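Cell wall surface anchor family protein (Streptococcus agalactiae serogroup V, PDB 3PG2) probably serves as the backbone subunit of the bacterial pilus, a calcium-binding surface protein anchored to the peptidoglycan of the cell wall. Local coordinates at residues Y268-T273 and I286-S291. Sequence-based numbering, arbitrary orientation.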
# COMPACT_ATOMS: atom_id res chain seq x y z
N TYR A 268 -16.60 -8.59 3.01
CA TYR A 268 -16.05 -9.91 2.69
C TYR A 268 -17.05 -10.95 3.17
O TYR A 268 -18.06 -10.59 3.75
CB TYR A 268 -14.73 -10.10 3.39
CG TYR A 268 -13.65 -9.18 2.87
CD1 TYR A 268 -12.77 -9.61 1.87
CD2 TYR A 268 -13.53 -7.87 3.34
CE1 TYR A 268 -11.75 -8.75 1.38
CE2 TYR A 268 -12.51 -7.02 2.86
CZ TYR A 268 -11.64 -7.46 1.88
OH TYR A 268 -10.65 -6.60 1.42
N LYS A 269 -16.77 -12.23 2.93
CA LYS A 269 -17.65 -13.27 3.46
C LYS A 269 -16.93 -14.54 3.86
O LYS A 269 -15.80 -14.81 3.41
CB LYS A 269 -18.84 -13.54 2.52
CG LYS A 269 -18.50 -13.70 1.07
CD LYS A 269 -19.77 -13.77 0.24
CE LYS A 269 -19.44 -14.32 -1.15
NZ LYS A 269 -20.52 -14.10 -2.19
N LEU A 270 -17.59 -15.32 4.72
CA LEU A 270 -17.06 -16.57 5.22
C LEU A 270 -18.02 -17.69 4.81
O LEU A 270 -19.21 -17.61 5.07
CB LEU A 270 -16.94 -16.53 6.75
CG LEU A 270 -16.03 -15.44 7.32
CD1 LEU A 270 -16.14 -15.40 8.82
CD2 LEU A 270 -14.61 -15.71 6.91
N LYS A 271 -17.50 -18.72 4.15
CA LYS A 271 -18.28 -19.94 3.93
C LYS A 271 -17.93 -20.93 5.03
O LYS A 271 -16.82 -21.42 5.09
CB LYS A 271 -17.94 -20.55 2.58
CG LYS A 271 -18.79 -21.75 2.23
CD LYS A 271 -18.09 -22.59 1.17
CE LYS A 271 -18.86 -23.90 0.92
NZ LYS A 271 -18.29 -24.70 -0.21
N GLU A 272 -18.90 -21.25 5.89
CA GLU A 272 -18.72 -22.24 6.94
C GLU A 272 -18.69 -23.64 6.33
O GLU A 272 -19.72 -24.16 5.87
CB GLU A 272 -19.82 -22.14 8.00
CG GLU A 272 -19.50 -22.87 9.31
CD GLU A 272 -20.48 -22.55 10.46
OE1 GLU A 272 -20.49 -23.31 11.45
OE2 GLU A 272 -21.25 -21.56 10.38
N THR A 273 -17.51 -24.25 6.32
CA THR A 273 -17.32 -25.55 5.68
C THR A 273 -17.48 -26.69 6.68
O THR A 273 -17.81 -27.83 6.31
CB THR A 273 -15.97 -25.65 4.96
OG1 THR A 273 -14.91 -25.45 5.90
CG2 THR A 273 -15.88 -24.60 3.85
N ILE A 286 -21.60 -16.06 5.58
CA ILE A 286 -21.72 -15.00 6.55
C ILE A 286 -20.90 -13.79 6.06
O ILE A 286 -19.70 -13.91 5.83
CB ILE A 286 -21.23 -15.45 7.94
CG1 ILE A 286 -21.94 -16.75 8.39
CG2 ILE A 286 -21.41 -14.32 8.96
CD1 ILE A 286 -21.01 -17.96 8.38
N GLU A 287 -21.54 -12.64 5.89
CA GLU A 287 -20.82 -11.42 5.49
C GLU A 287 -20.25 -10.68 6.69
O GLU A 287 -20.76 -10.77 7.80
CB GLU A 287 -21.74 -10.48 4.70
CG GLU A 287 -22.32 -11.11 3.46
CD GLU A 287 -23.06 -10.12 2.59
OE1 GLU A 287 -23.52 -9.08 3.10
OE2 GLU A 287 -23.17 -10.39 1.36
N PHE A 288 -19.17 -9.93 6.45
CA PHE A 288 -18.68 -8.97 7.46
C PHE A 288 -18.02 -7.82 6.70
O PHE A 288 -17.74 -7.96 5.51
CB PHE A 288 -17.68 -9.64 8.42
CG PHE A 288 -16.38 -10.08 7.76
CD1 PHE A 288 -15.27 -9.22 7.74
CD2 PHE A 288 -16.27 -11.35 7.18
CE1 PHE A 288 -14.07 -9.61 7.15
CE2 PHE A 288 -15.07 -11.77 6.59
CZ PHE A 288 -13.95 -10.90 6.57
N THR A 289 -17.79 -6.70 7.37
CA THR A 289 -17.11 -5.58 6.71
C THR A 289 -15.83 -5.22 7.42
O THR A 289 -15.72 -5.36 8.65
CB THR A 289 -17.97 -4.30 6.63
OG1 THR A 289 -18.44 -3.97 7.94
CG2 THR A 289 -19.16 -4.48 5.67
N VAL A 290 -14.86 -4.75 6.63
CA VAL A 290 -13.59 -4.24 7.16
C VAL A 290 -13.64 -2.71 7.01
O VAL A 290 -13.99 -2.19 5.94
CB VAL A 290 -12.37 -4.85 6.43
CG1 VAL A 290 -11.05 -4.29 6.98
CG2 VAL A 290 -12.40 -6.38 6.54
N SER A 291 -13.34 -2.02 8.09
CA SER A 291 -13.36 -0.55 8.10
C SER A 291 -12.15 -0.10 8.88
O SER A 291 -11.38 -0.92 9.38
CB SER A 291 -14.61 -0.06 8.83
OG SER A 291 -14.51 -0.35 10.22
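Tyr268 and Phe288 face each other as a hydrogen-bonded antiparallel pair, with Tyr268 N giving a nearly straight bond of 2.8 Å to Phe288 O and Phe288 N returning one to Tyr268 O. Leu270 and Ile286 repeat this pattern, so four backbone bonds join segments 268-273 and 286-291; another, between Val290 and Val266, extends the ladder at this sheet edge of the prealbumin-like domain.

From Tyr268, CB lies over one face of the Phe288 ring, 3.8 Å from its centroid, a CH-pi contact. CG is still 4.1 Å from Phe288 CZ, but the ring runs on past it, so the aromatic planes, 21° apart, barely overlap. CD2 and CE2 then rest against Val290 CG2, each at 3.7 Å, and OH ends in a hydrogen bond to Ala254 O. Tyrosine suits an apolar flank with a polar end.

Phe288 CG sits between backbone N and carbonyl carbon (chi1 66°), swinging the wholly apolar ring toward Tyr268 and, edge-to-face, Phe186; branched Leu270 packs its CG 3.9 Å from Phe288 CE2. Paired backbone groups thus meet across the strands, Lys269 and Lys271 bond to strand 201-206, and buried carbon contacts join the hairpin to the core.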